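Local coordinates for sugar kinase (Agrobacterium tumefaciens, PDB 2RBC), which probably phosphorylates a sugar or related carbohydrate at the expense of ATP, as a ribokinase-like member of the pfkB carbohydrate kinase family, at residues A[42-47]-A[124-129]; A[131-136]-A[268-273]; A[62-67]-A[312-317]. All coordinates share one frame; numbering follows the deposited sequence. Where two conformers were deposited one is given.

In the fold
Along the chain the six segments run 42-47, 62-67, 124-129, 131-136, 268-273, 312-317, so contacts 1 and 3 interleave while contact 2 falls within the span of contact 3. Contact 1 joins the two inner strands of a four-stranded sheet (60-66, 39-45, 121-127, 133-138); contacts 2 and 3 tie its two outer strands to loops of the main body. The centres of contacts 1 and 2 lie about 8 Å apart. Contact 3 is centred about 11 Å from contact 2 and about 13 Å from contact 1. L272 touches L43, I125 and E66, and D270 bonds to G312, consistent with a lid sheet closing over a sugar pocket, as in ribokinase; strand 133-138 continues the sheet into the second subunit.

Contact 1 of 3, residues A[42-47]-A[124-129]. With EDO (1,2-ethanediol), chain H.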
ATOM      1  N   THR A  42       1.638   0.774   5.113  1.00 21.19           N
ATOM      2  CA  THR A  42       1.050  -0.541   5.084  1.00 20.45           C
ATOM      3  C   THR A  42       2.150  -1.573   5.282  1.00 21.22           C
ATOM      4  O   THR A  42       3.091  -1.685   4.463  1.00 19.55           O
ATOM      5  CB  THR A  42       0.247  -0.798   3.830  1.00 20.89           C
ATOM      6  OG1 THR A  42      -0.725   0.230   3.706  1.00 19.92           O
ATOM      7  CG2 THR A  42      -0.477  -2.131   3.940  1.00 19.14           C
ATOM      8  N   LEU A  43       2.022  -2.294   6.399  1.00 21.07           N
ATOM      9  CA  LEU A  43       3.014  -3.235   6.876  1.00 22.34           C
ATOM     10  C   LEU A  43       2.494  -4.627   6.604  1.00 23.41           C
ATOM     11  O   LEU A  43       1.465  -5.009   7.144  1.00 23.64           O
ATOM     12  CB  LEU A  43       3.263  -3.075   8.392  1.00 22.19           C
ATOM     13  CG  LEU A  43       3.503  -1.668   8.955  1.00 23.86           C
ATOM     14  CD1 LEU A  43       3.790  -1.779  10.440  1.00 21.03           C
ATOM     15  CD2 LEU A  43       4.637  -0.969   8.198  1.00 23.90           C
ATOM     16  N   PHE A  44       3.193  -5.353   5.726  1.00 23.71           N
ATOM     17  CA  PHE A  44       2.826  -6.676   5.288  1.00 24.62           C
ATOM     18  C   PHE A  44       3.797  -7.642   5.941  1.00 25.34           C
ATOM     19  O   PHE A  44       4.987  -7.590   5.649  1.00 25.49           O
ATOM     20  CB  PHE A  44       3.001  -6.824   3.762  1.00 23.21           C
ATOM     21  CG  PHE A  44       2.064  -5.992   2.941  1.00 22.61           C
ATOM     22  CD1 PHE A  44       0.830  -6.487   2.568  1.00 19.64           C
ATOM     23  CD2 PHE A  44       2.453  -4.749   2.467  1.00 21.95           C
ATOM     24  CE1 PHE A  44      -0.026  -5.746   1.780  1.00 23.00           C
ATOM     25  CE2 PHE A  44       1.603  -4.017   1.640  1.00 20.52           C
ATOM     26  CZ  PHE A  44       0.369  -4.506   1.329  1.00 20.70           C
ATOM     27  N   ARG A  45       3.286  -8.507   6.811  1.00 27.06           N
ATOM     28  CA  ARG A  45       4.106  -9.460   7.580  1.00 27.91           C
ATOM     29  C   ARG A  45       4.132 -10.771   6.811  1.00 28.89           C
ATOM     30  O   ARG A  45       3.089 -11.360   6.520  1.00 29.09           O
ATOM     31  CB  ARG A  45       3.524  -9.628   8.979  1.00 27.71           C
ATOM     32  CG  ARG A  45       4.522 -10.000  10.024  1.00 28.83           C
ATOM     33  CD  ARG A  45       3.821 -10.261  11.294  1.00 29.70           C
ATOM     34  NE  ARG A  45       4.757 -10.600  12.364  1.00 28.50           N
ATOM     35  CZ  ARG A  45       4.395 -10.810  13.616  1.00 29.68           C
ATOM     36  NH1 ARG A  45       3.134 -10.736  13.966  1.00 30.85           N
ATOM     37  NH2 ARG A  45       5.311 -11.101  14.536  1.00 32.75           N
ATOM     38  N   VAL A  46       5.326 -11.175   6.408  1.00 29.56           N
ATOM     39  CA  VAL A  46       5.517 -12.344   5.581  1.00 31.09           C
ATOM     40  C   VAL A  46       6.513 -13.307   6.258  1.00 31.81           C
ATOM     41  O   VAL A  46       7.243 -12.901   7.149  1.00 32.27           O
ATOM     42  CB  VAL A  46       6.036 -11.944   4.199  1.00 30.98           C
ATOM     43  CG1 VAL A  46       5.013 -11.032   3.482  1.00 30.45           C
ATOM     44  CG2 VAL A  46       7.425 -11.258   4.307  1.00 30.98           C
ATOM     45  N   ALA A  47       6.513 -14.578   5.842  1.00 33.59           N
ATOM     46  CA  ALA A  47       7.475 -15.555   6.359  1.00 33.69           C
ATOM     47  C   ALA A  47       8.824 -15.237   5.736  1.00 35.41           C
ATOM     48  O   ALA A  47       9.766 -14.813   6.415  1.00 35.77           O
ATOM     49  CB  ALA A  47       7.045 -16.957   6.018  1.00 33.60           C
ATOM     50  N   THR A 124       4.833   1.155   1.465  1.00 21.49           N
ATOM     51  CA  THR A 124       4.714  -0.270   1.744  1.00 21.93           C
ATOM     52  C   THR A 124       5.989  -0.748   2.452  1.00 22.72           C
ATOM     53  O   THR A 124       7.106  -0.452   2.002  1.00 21.85           O
ATOM     54  CB  THR A 124       4.443  -1.091   0.493  1.00 22.07           C
ATOM     55  OG1 THR A 124       3.049  -0.993   0.175  1.00 18.60           O
ATOM     56  CG2 THR A 124       4.819  -2.570   0.679  1.00 21.19           C
ATOM     57  N   ILE A 125       5.809  -1.475   3.551  1.00 23.23           N
ATOM     58  CA  ILE A 125       6.926  -2.125   4.232  1.00 24.27           C
ATOM     59  C   ILE A 125       6.604  -3.605   4.371  1.00 24.75           C
ATOM     60  O   ILE A 125       5.585  -3.957   4.930  1.00 24.44           O
ATOM     61  CB  ILE A 125       7.243  -1.495   5.596  1.00 24.30           C
ATOM     62  CG1 ILE A 125       7.436   0.014   5.451  1.00 23.87           C
ATOM     63  CG2 ILE A 125       8.510  -2.122   6.186  1.00 25.82           C
ATOM     64  CD1 ILE A 125       7.711   0.775   6.746  1.00 24.94           C
ATOM     65  N   ILE A 126       7.466  -4.453   3.811  1.00 25.20           N
ATOM     66  CA  ILE A 126       7.323  -5.914   3.865  1.00 26.64           C
ATOM     67  C   ILE A 126       8.330  -6.373   4.916  1.00 29.09           C
ATOM     68  O   ILE A 126       9.532  -6.142   4.752  1.00 29.59           O
ATOM     69  CB  ILE A 126       7.579  -6.571   2.502  1.00 26.32           C
ATOM     70  CG1 ILE A 126       6.636  -5.972   1.421  1.00 24.83           C
ATOM     71  CG2 ILE A 126       7.402  -8.103   2.590  1.00 25.49           C
ATOM     72  CD1 ILE A 126       7.062  -6.206   0.001  1.00 25.00           C
ATOM     73  N   ILE A 127       7.816  -6.970   5.996  1.00 30.50           N
ATOM     74  CA  ILE A 127       8.583  -7.382   7.161  1.00 31.09           C
ATOM     75  C   ILE A 127       8.552  -8.922   7.269  1.00 32.80           C
ATOM     76  O   ILE A 127       7.486  -9.530   7.477  1.00 31.95           O
ATOM     77  CB  ILE A 127       7.997  -6.747   8.430  1.00 31.62           C
ATOM     78  CG1 ILE A 127       7.753  -5.249   8.213  1.00 30.57           C
ATOM     79  CG2 ILE A 127       8.883  -6.994   9.613  1.00 31.09           C
ATOM     80  CD1 ILE A 127       7.218  -4.508   9.411  1.00 30.16           C
ATOM     81  N   ASP A 128       9.714  -9.554   7.065  1.00 34.54           N
ATOM     82  CA  ASP A 128       9.813 -11.014   7.078  1.00 35.60           C
ATOM     83  C   ASP A 128       9.870 -11.544   8.509  1.00 36.81           C
ATOM     84  O   ASP A 128       9.777 -10.772   9.486  1.00 36.72           O
ATOM     85  CB  ASP A 128      10.971 -11.542   6.184  1.00 35.49           C
ATOM     86  CG  ASP A 128      12.362 -11.207   6.727  1.00 35.52           C
ATOM     87  OD1 ASP A 128      12.463 -10.688   7.845  1.00 33.45           O
ATOM     88  OD2 ASP A 128      13.352 -11.461   6.007  1.00 36.79           O
ATOM     89  N   ASN A 129       9.964 -12.863   8.652  1.00 38.54           N
ATOM     90  CA  ASN A 129       9.996 -13.440   9.998  1.00 39.68           C
ATOM     91  C   ASN A 129      11.355 -13.334  10.705  1.00 41.10           C
ATOM     92  O   ASN A 129      11.501 -13.831  11.815  1.00 42.13           O
ATOM     93  CB  ASN A 129       9.470 -14.870  10.006  1.00 40.24           C
ATOM     94  CG  ASN A 129      10.337 -15.823   9.206  1.00 40.64           C
ATOM     95  OD1 ASN A 129      11.514 -15.558   8.925  1.00 41.38           O
ATOM     96  ND2 ASN A 129       9.747 -16.939   8.826  1.00 42.32           N
TER
HETATM   97  C1  EDO H 328      -0.267  -0.633   0.339  0.50 21.43           C
HETATM   98  O1  EDO H 328      -1.073  -1.261  -0.672  0.50 22.27           O
HETATM   99  C2  EDO H 328       0.520   0.560  -0.220  0.50 21.06           C
HETATM  100  O2  EDO H 328       1.679   0.853   0.581  0.50 20.45           O
HETATM  101  O   HOH W   1       7.628 -10.284  11.683  1.00 47.08           O
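L43 and I125 stand side by side on one face of the sheet and point the same way, the methyl CD2 of L43 resting 3.7 Å from CB of I125. On the other face F44 and T124 meet at a slant: ring atom CE2 of F44 lies 3.7 Å from the methyl CG2 of T124, while T124 OG1 sits in the plane of the ring at its edge. T124 keeps OG1 beside its backbone N (chi1 -80°) and CG2 anti to it, which sends that methyl to the phenyl group. Further along, V46 turns CG2 onto CG2 of I126, 3.6 Å away. Between the two faces a parallel ladder keeps the pairs aligned; F44 donates its N-H to O of I125 (2.9 Å) and takes N of I127 on its own O (2.9 Å). R45 stretches out to a water that its NE meets at 3.0 Å and that donates to D128 O, and its NH1 forms a salt bridge with E60. T124 OG1 hydrogen-bonds T124 OG1 of the second subunit. The ladder thus pairs backbone N-H and C=O groups of the two strands, and apolar side chains on both faces meet further partners: L43 and I125 touch L272, F44 and I126 V136 of the second subunit.

Contact 2 of 3, residues A[131-136]-A[268-273]. With EDO (1,2-ethanediol), chain L.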
ATOM      1  N   GLY A 131      12.219 -10.158  11.126  1.00 42.50           N
ATOM      2  CA  GLY A 131      12.059  -8.731  11.411  1.00 42.09           C
ATOM      3  C   GLY A 131      12.822  -7.808  10.465  1.00 41.74           C
ATOM      4  O   GLY A 131      12.885  -6.606  10.708  1.00 41.79           O
ATOM      5  N   GLU A 132      13.395  -8.354   9.391  1.00 41.32           N
ATOM      6  CA  GLU A 132      14.032  -7.533   8.372  1.00 41.12           C
ATOM      7  C   GLU A 132      12.959  -6.908   7.494  1.00 40.06           C
ATOM      8  O   GLU A 132      11.872  -7.472   7.370  1.00 40.16           O
ATOM      9  CB  GLU A 132      14.964  -8.377   7.513  1.00 41.55           C
ATOM     10  CG  GLU A 132      16.165  -8.865   8.297  1.00 43.98           C
ATOM     11  CD  GLU A 132      17.210  -9.521   7.424  1.00 44.86           C
ATOM     12  OE1 GLU A 132      16.853 -10.100   6.360  1.00 50.46           O
ATOM     13  OE2 GLU A 132      18.396  -9.455   7.820  1.00 51.79           O
ATOM     14  N   ARG A 133      13.289  -5.774   6.866  1.00 38.36           N
ATOM     15  CA  ARG A 133      12.324  -4.956   6.114  1.00 36.81           C
ATOM     16  C   ARG A 133      12.728  -4.576   4.699  1.00 34.14           C
ATOM     17  O   ARG A 133      13.892  -4.281   4.431  1.00 33.55           O
ATOM     18  CB  ARG A 133      12.101  -3.657   6.841  1.00 36.36           C
ATOM     19  CG  ARG A 133      11.812  -3.825   8.292  1.00 37.81           C
ATOM     20  CD  ARG A 133      11.134  -2.606   8.837  1.00 39.26           C
ATOM     21  NE  ARG A 133      12.036  -1.494   9.085  1.00 42.17           N
ATOM     22  CZ  ARG A 133      12.849  -1.399  10.134  1.00 41.23           C
ATOM     23  NH1 ARG A 133      12.947  -2.373  11.025  1.00 41.23           N
ATOM     24  NH2 ARG A 133      13.587  -0.322  10.270  1.00 42.96           N
ATOM     25  N   LEU A 134      11.735  -4.543   3.813  1.00 30.86           N
ATOM     26  CA  LEU A 134      11.858  -3.943   2.488  1.00 29.25           C
ATOM     27  C   LEU A 134      10.843  -2.778   2.425  1.00 28.94           C
ATOM     28  O   LEU A 134       9.643  -2.996   2.651  1.00 27.64           O
ATOM     29  CB  LEU A 134      11.610  -4.966   1.394  1.00 29.34           C
ATOM     30  CG  LEU A 134      11.318  -4.397  -0.002  1.00 29.72           C
ATOM     31  CD1 LEU A 134      12.446  -3.509  -0.538  1.00 29.63           C
ATOM     32  CD2 LEU A 134      10.985  -5.530  -0.969  1.00 28.56           C
ATOM     33  N   ILE A 135      11.334  -1.560   2.164  0.50 28.60           N
ATOM     34  CA  ILE A 135      10.497  -0.359   2.144  0.50 27.92           C
ATOM     35  C   ILE A 135      10.399   0.221   0.735  0.50 27.53           C
ATOM     36  O   ILE A 135      11.391   0.306  -0.006  0.50 27.03           O
ATOM     37  CB  ILE A 135      10.996   0.734   3.126  0.50 28.59           C
ATOM     38  CG1 ILE A 135      10.053   1.953   3.117  0.50 28.03           C
ATOM     39  CG2 ILE A 135      12.415   1.156   2.763  0.50 28.37           C
ATOM     40  CD1 ILE A 135      10.220   2.889   4.291  0.50 27.18           C
ATOM     41  N   VAL A 136       9.178   0.597   0.368  1.00 26.34           N
ATOM     42  CA  VAL A 136       8.891   1.206  -0.911  1.00 25.42           C
ATOM     43  C   VAL A 136       8.095   2.455  -0.551  1.00 24.41           C
ATOM     44  O   VAL A 136       6.909   2.405  -0.246  1.00 23.84           O
ATOM     45  CB  VAL A 136       8.131   0.271  -1.873  1.00 25.84           C
ATOM     46  CG1 VAL A 136       8.074   0.896  -3.245  1.00 22.18           C
ATOM     47  CG2 VAL A 136       8.798  -1.126  -1.912  1.00 25.43           C
ATOM     48  N   ALA A 268      14.004  -8.656  19.492  1.00 30.18           N
ATOM     49  CA  ALA A 268      13.625  -7.633  18.520  1.00 29.68           C
ATOM     50  C   ALA A 268      12.684  -8.160  17.444  1.00 29.68           C
ATOM     51  O   ALA A 268      13.118  -8.365  16.291  1.00 32.41           O
ATOM     52  CB  ALA A 268      14.851  -7.077  17.849  1.00 29.80           C
ATOM     53  N   VAL A 269      11.399  -8.262  17.775  1.00 27.85           N
ATOM     54  CA  VAL A 269      10.360  -8.661  16.811  1.00 25.81           C
ATOM     55  C   VAL A 269      10.192  -7.670  15.632  1.00 25.10           C
ATOM     56  O   VAL A 269      10.048  -8.077  14.461  1.00 24.68           O
ATOM     57  CB  VAL A 269       8.996  -8.834  17.538  1.00 25.85           C
ATOM     58  CG1 VAL A 269       7.885  -9.207  16.577  1.00 23.90           C
ATOM     59  CG2 VAL A 269       9.125  -9.878  18.622  1.00 24.26           C
ATOM     60  N   ASP A 270      10.178  -6.386  15.948  1.00 22.84           N
ATOM     61  CA  ASP A 270       9.977  -5.337  14.952  1.00 23.60           C
ATOM     62  C   ASP A 270      10.592  -4.051  15.463  1.00 22.70           C
ATOM     63  O   ASP A 270      10.062  -3.421  16.359  1.00 23.04           O
ATOM     64  CB  ASP A 270       8.488  -5.195  14.624  1.00 24.27           C
ATOM     65  CG  ASP A 270       8.195  -4.093  13.615  1.00 22.72           C
ATOM     66  OD1 ASP A 270       9.132  -3.524  13.025  1.00 25.44           O
ATOM     67  OD2 ASP A 270       7.005  -3.785  13.438  1.00 25.35           O
ATOM     68  N   THR A 271      11.735  -3.675  14.901  1.00 22.29           N
ATOM     69  CA  THR A 271      12.432  -2.479  15.349  1.00 22.67           C
ATOM     70  C   THR A 271      11.934  -1.214  14.625  1.00 22.46           C
ATOM     71  O   THR A 271      12.389  -0.141  14.904  1.00 22.99           O
ATOM     72  CB  THR A 271      13.943  -2.600  15.142  1.00 22.90           C
ATOM     73  OG1 THR A 271      14.195  -2.660  13.741  1.00 22.14           O
ATOM     74  CG2 THR A 271      14.508  -3.825  15.822  1.00 22.78           C
ATOM     75  N   LEU A 272      10.969  -1.338  13.716  1.00 22.70           N
ATOM     76  CA  LEU A 272      10.424  -0.149  13.043  1.00 21.74           C
ATOM     77  C   LEU A 272       9.894   0.827  14.087  1.00 21.71           C
ATOM     78  O   LEU A 272       9.147   0.427  14.964  1.00 20.42           O
ATOM     79  CB  LEU A 272       9.325  -0.591  12.058  1.00 21.85           C
ATOM     80  CG  LEU A 272       8.699   0.455  11.152  1.00 23.38           C
ATOM     81  CD1 LEU A 272       9.740   1.171  10.300  1.00 28.15           C
ATOM     82  CD2 LEU A 272       7.625  -0.224  10.272  1.00 22.69           C
ATOM     83  N   ALA A 273      10.315   2.094  14.011  1.00 21.82           N
ATOM     84  CA  ALA A 273       9.856   3.170  14.941  1.00 21.92           C
ATOM     85  C   ALA A 273      10.533   3.199  16.319  1.00 22.15           C
ATOM     86  O   ALA A 273      10.164   4.004  17.165  1.00 23.72           O
ATOM     87  CB  ALA A 273       8.304   3.151  15.099  1.00 21.94           C
TER
HETATM   88  C1  EDO L 332      17.191  -1.969  12.841  1.00 61.51           C
HETATM   89  O1  EDO L 332      16.603  -3.259  12.593  1.00 61.58           O
HETATM   90  C2  EDO L 332      16.934  -1.003  11.675  1.00 61.44           C
HETATM   91  O2  EDO L 332      16.195   0.164  12.099  1.00 60.25           O
HETATM   92  O   HOH W   2      13.017  -5.952  13.271  1.00 34.77           O
HETATM   93  O   HOH W   3      10.529  -4.705  11.058  1.00 38.61           O
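R133 sets CG anti to its carbonyl carbon (chi1 -49°) and folds at chi3 (-78°), carrying its guanidinium across to T271, which places OG1 between its own backbone N and carbonyl carbon (chi1 65°), where it can accept. R133 NH1 reaches T271 OG1 at 3.0 Å, with the hydroxyl almost in the guanidinium plane. L272 lies over one face of the same group, its CD1 3.7 Å from R133 NE, so an apolar branch backs the flat cation whose edge is hydrogen-bonded. An ethanediol, probably from the crystallisation liquor, links NH2 to the T271 hydroxyl: its O2 accepts from R133 NH2 at 3.2 Å, and its O1 is 2.7 Å from T271 OG1. D270 OD1 accepts from L272 N (2.9 Å), closing an Asx turn that shapes the loop, and OD2 bonds to the backbone N of G311 and G312. Two waters donate to G131 O; one accepts from T271 N and the other donates to D270 OD1. The loop opens the sequence DTLAAGD, a variant of the pfkB DTxGAGD signature with A273 at its first glycine. It leads from strand 258-261 into helix 274-287, with A273 as N-cap; strand 133-138, facing it, is paired with strand 121-127 on one flank and with the second subunit on the other.

Contact 3 of 3, residues A[62-67]-A[312-317]; sequences LQIAEG and GRIGAP
I64 crosses one face of the R313 guanidinium, its CD1 3.8 Å above the plane, over the centre, and its CG1 3.6 Å from R313 NH2. The edge of the same group grips the backbone: R313 NE and NH2 both donate to A65 O, at 2.7 and 3.0 Å, side-on, and within both the carbonyl and guanidinium planes. One oxygen thus takes two N-H groups, which fixes the rotation of the guanidinium while I64 packs on one face. R313 starts with CG between its backbone N and carbonyl carbon (chi1 65°) and then runs extended to NE, which carries the chain across E66, with CG against OE1. E66, extended beyond CG, offers OE1 to the backbone N of R313 at 3.0 Å, nearly along the C-O axis. The carboxylate and guanidinium planes stand 75° apart, and the two groups do not form a salt bridge. I314 adds an apolar touch, its CB 3.9 Å from CD1 of I64. Around R313, Y74 makes a cation-pi contact and S105 takes a bond from NH2. The arrangement ties the end of strand 60-66 of the probable lid to the loop between helices 292-307 and 319-330, beside the presumed sugar pocket of a ribokinase-like fold.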
ATOM      1  N   LEU A  62      -1.116  -4.510   8.509  1.00 22.00           N
ATOM      2  CA  LEU A  62      -1.488  -3.367   9.356  1.00 22.14           C
ATOM      3  C   LEU A  62      -1.257  -2.091   8.588  1.00 21.09           C
ATOM      4  O   LEU A  62      -0.160  -1.863   8.076  1.00 19.26           O
ATOM      5  CB  LEU A  62      -0.641  -3.326  10.631  1.00 22.17           C
ATOM      6  CG  LEU A  62      -0.834  -2.203  11.698  1.00 22.90           C
ATOM      7  CD1 LEU A  62      -2.217  -2.301  12.377  1.00 20.24           C
ATOM      8  CD2 LEU A  62       0.280  -2.167  12.720  1.00 22.85           C
ATOM      9  N   GLN A  63      -2.301  -1.270   8.517  1.00 21.08           N
ATOM     10  CA  GLN A  63      -2.195   0.091   8.041  1.00 20.72           C
ATOM     11  C   GLN A  63      -2.164   1.047   9.207  1.00 21.07           C
ATOM     12  O   GLN A  63      -3.070   1.040  10.041  1.00 21.29           O
ATOM     13  CB  GLN A  63      -3.342   0.423   7.118  1.00 20.49           C
ATOM     14  CG  GLN A  63      -3.295  -0.402   5.844  1.00 19.79           C
ATOM     15  CD  GLN A  63      -4.238   0.116   4.765  1.00 21.86           C
ATOM     16  OE1 GLN A  63      -5.436   0.003   4.892  1.00 20.96           O
ATOM     17  NE2 GLN A  63      -3.681   0.646   3.691  1.00 21.38           N
ATOM     18  N   ILE A  64      -1.088   1.823   9.285  1.00 21.01           N
ATOM     19  CA  ILE A  64      -0.819   2.689  10.409  1.00 21.22           C
ATOM     20  C   ILE A  64      -0.185   4.018   9.962  1.00 21.45           C
ATOM     21  O   ILE A  64       0.777   4.053   9.190  1.00 22.11           O
ATOM     22  CB  ILE A  64       0.000   1.935  11.541  1.00 21.35           C
ATOM     23  CG1 ILE A  64       0.127   2.820  12.783  1.00 21.88           C
ATOM     24  CG2 ILE A  64       1.349   1.352  11.071  1.00 20.97           C
ATOM     25  CD1 ILE A  64       0.504   2.018  14.033  1.00 19.71           C
ATOM     26  N   ALA A  65      -0.740   5.124  10.443  1.00 21.29           N
ATOM     27  CA  ALA A  65      -0.150   6.430  10.199  1.00 21.68           C
ATOM     28  C   ALA A  65       0.995   6.615  11.196  1.00 21.53           C
ATOM     29  O   ALA A  65       0.821   6.501  12.411  1.00 23.26           O
ATOM     30  CB  ALA A  65      -1.185   7.585  10.355  1.00 20.47           C
ATOM     31  N   GLU A  66       2.172   6.835  10.653  1.00 22.05           N
ATOM     32  CA  GLU A  66       3.358   6.969  11.444  1.00 22.00           C
ATOM     33  C   GLU A  66       4.381   7.797  10.667  1.00 21.70           C
ATOM     34  O   GLU A  66       4.006   8.697   9.953  1.00 22.71           O
ATOM     35  CB  GLU A  66       3.821   5.560  11.918  1.00 22.33           C
ATOM     36  CG  GLU A  66       4.170   4.569  10.814  1.00 20.84           C
ATOM     37  CD  GLU A  66       4.466   3.193  11.347  1.00 22.70           C
ATOM     38  OE1 GLU A  66       4.307   2.971  12.576  1.00 25.52           O
ATOM     39  OE2 GLU A  66       4.906   2.330  10.564  1.00 22.13           O
ATOM     40  N   GLY A  67       5.675   7.550  10.816  1.00 22.23           N
ATOM     41  CA  GLY A  67       6.687   8.513  10.361  1.00 22.58           C
ATOM     42  C   GLY A  67       7.427   9.013  11.585  1.00 23.36           C
ATOM     43  O   GLY A  67       6.944   8.876  12.685  1.00 23.34           O
ATOM     44  N   GLY A 312       5.334  -1.391  13.764  1.00 23.12           N
ATOM     45  CA  GLY A 312       5.775  -0.008  13.776  1.00 23.04           C
ATOM     46  C   GLY A 312       5.689   0.639  15.141  1.00 22.22           C
ATOM     47  O   GLY A 312       6.180   0.084  16.121  1.00 21.09           O
ATOM     48  N   ARG A 313       5.018   1.783  15.215  1.00 21.62           N
ATOM     49  CA  ARG A 313       4.808   2.469  16.483  1.00 21.82           C
ATOM     50  C   ARG A 313       3.797   1.818  17.433  1.00 22.38           C
ATOM     51  O   ARG A 313       3.723   2.217  18.610  1.00 20.48           O
ATOM     52  CB  ARG A 313       4.413   3.934  16.233  1.00 22.14           C
ATOM     53  CG  ARG A 313       3.089   4.160  15.527  1.00 21.79           C
ATOM     54  CD  ARG A 313       2.567   5.579  15.707  1.00 22.92           C
ATOM     55  NE  ARG A 313       1.319   5.784  15.000  1.00 22.11           N
ATOM     56  CZ  ARG A 313       0.104   5.545  15.496  1.00 22.75           C
ATOM     57  NH1 ARG A 313      -0.062   5.131  16.748  1.00 23.83           N
ATOM     58  NH2 ARG A 313      -0.954   5.702  14.719  1.00 23.33           N
ATOM     59  N   ILE A 314       3.046   0.804  16.967  1.00 22.27           N
ATOM     60  CA  ILE A 314       1.878   0.297  17.705  1.00 21.85           C
ATOM     61  C   ILE A 314       2.269  -0.328  19.027  1.00 22.52           C
ATOM     62  O   ILE A 314       1.495  -0.314  19.955  1.00 23.65           O
ATOM     63  CB  ILE A 314       1.001  -0.677  16.850  1.00 21.27           C
ATOM     64  CG1 ILE A 314      -0.459  -0.618  17.318  1.00 23.99           C
ATOM     65  CG2 ILE A 314       1.540  -2.105  16.869  1.00 21.80           C
ATOM     66  CD1 ILE A 314      -0.971   0.825  17.496  1.00 23.67           C
ATOM     67  N   GLY A 315       3.494  -0.818  19.123  1.00 22.81           N
ATOM     68  CA  GLY A 315       4.014  -1.321  20.395  1.00 22.14           C
ATOM     69  C   GLY A 315       4.483  -0.302  21.419  1.00 21.78           C
ATOM     70  O   GLY A 315       5.049  -0.705  22.443  1.00 21.45           O
ATOM     71  N   ALA A 316       4.330   0.996  21.145  1.00 20.82           N
ATOM     72  CA  ALA A 316       4.826   2.026  22.068  1.00 21.04           C
ATOM     73  C   ALA A 316       4.192   1.757  23.440  1.00 19.60           C
ATOM     74  O   ALA A 316       2.984   1.672  23.542  1.00 19.62           O
ATOM     75  CB  ALA A 316       4.490   3.422  21.570  1.00 19.86           C
ATOM     76  N   PRO A 317       5.013   1.556  24.481  1.00 20.30           N
ATOM     77  CA  PRO A 317       4.427   1.279  25.812  1.00 19.66           C
ATOM     78  C   PRO A 317       3.872   2.486  26.546  1.00 20.42           C
ATOM     79  O   PRO A 317       4.196   3.631  26.232  1.00 20.52           O
ATOM     80  CB  PRO A 317       5.617   0.723  26.593  1.00 20.22           C
ATOM     81  CG  PRO A 317       6.760   1.417  26.040  1.00 19.86           C
ATOM     82  CD  PRO A 317       6.482   1.521  24.539  1.00 19.29           C
TER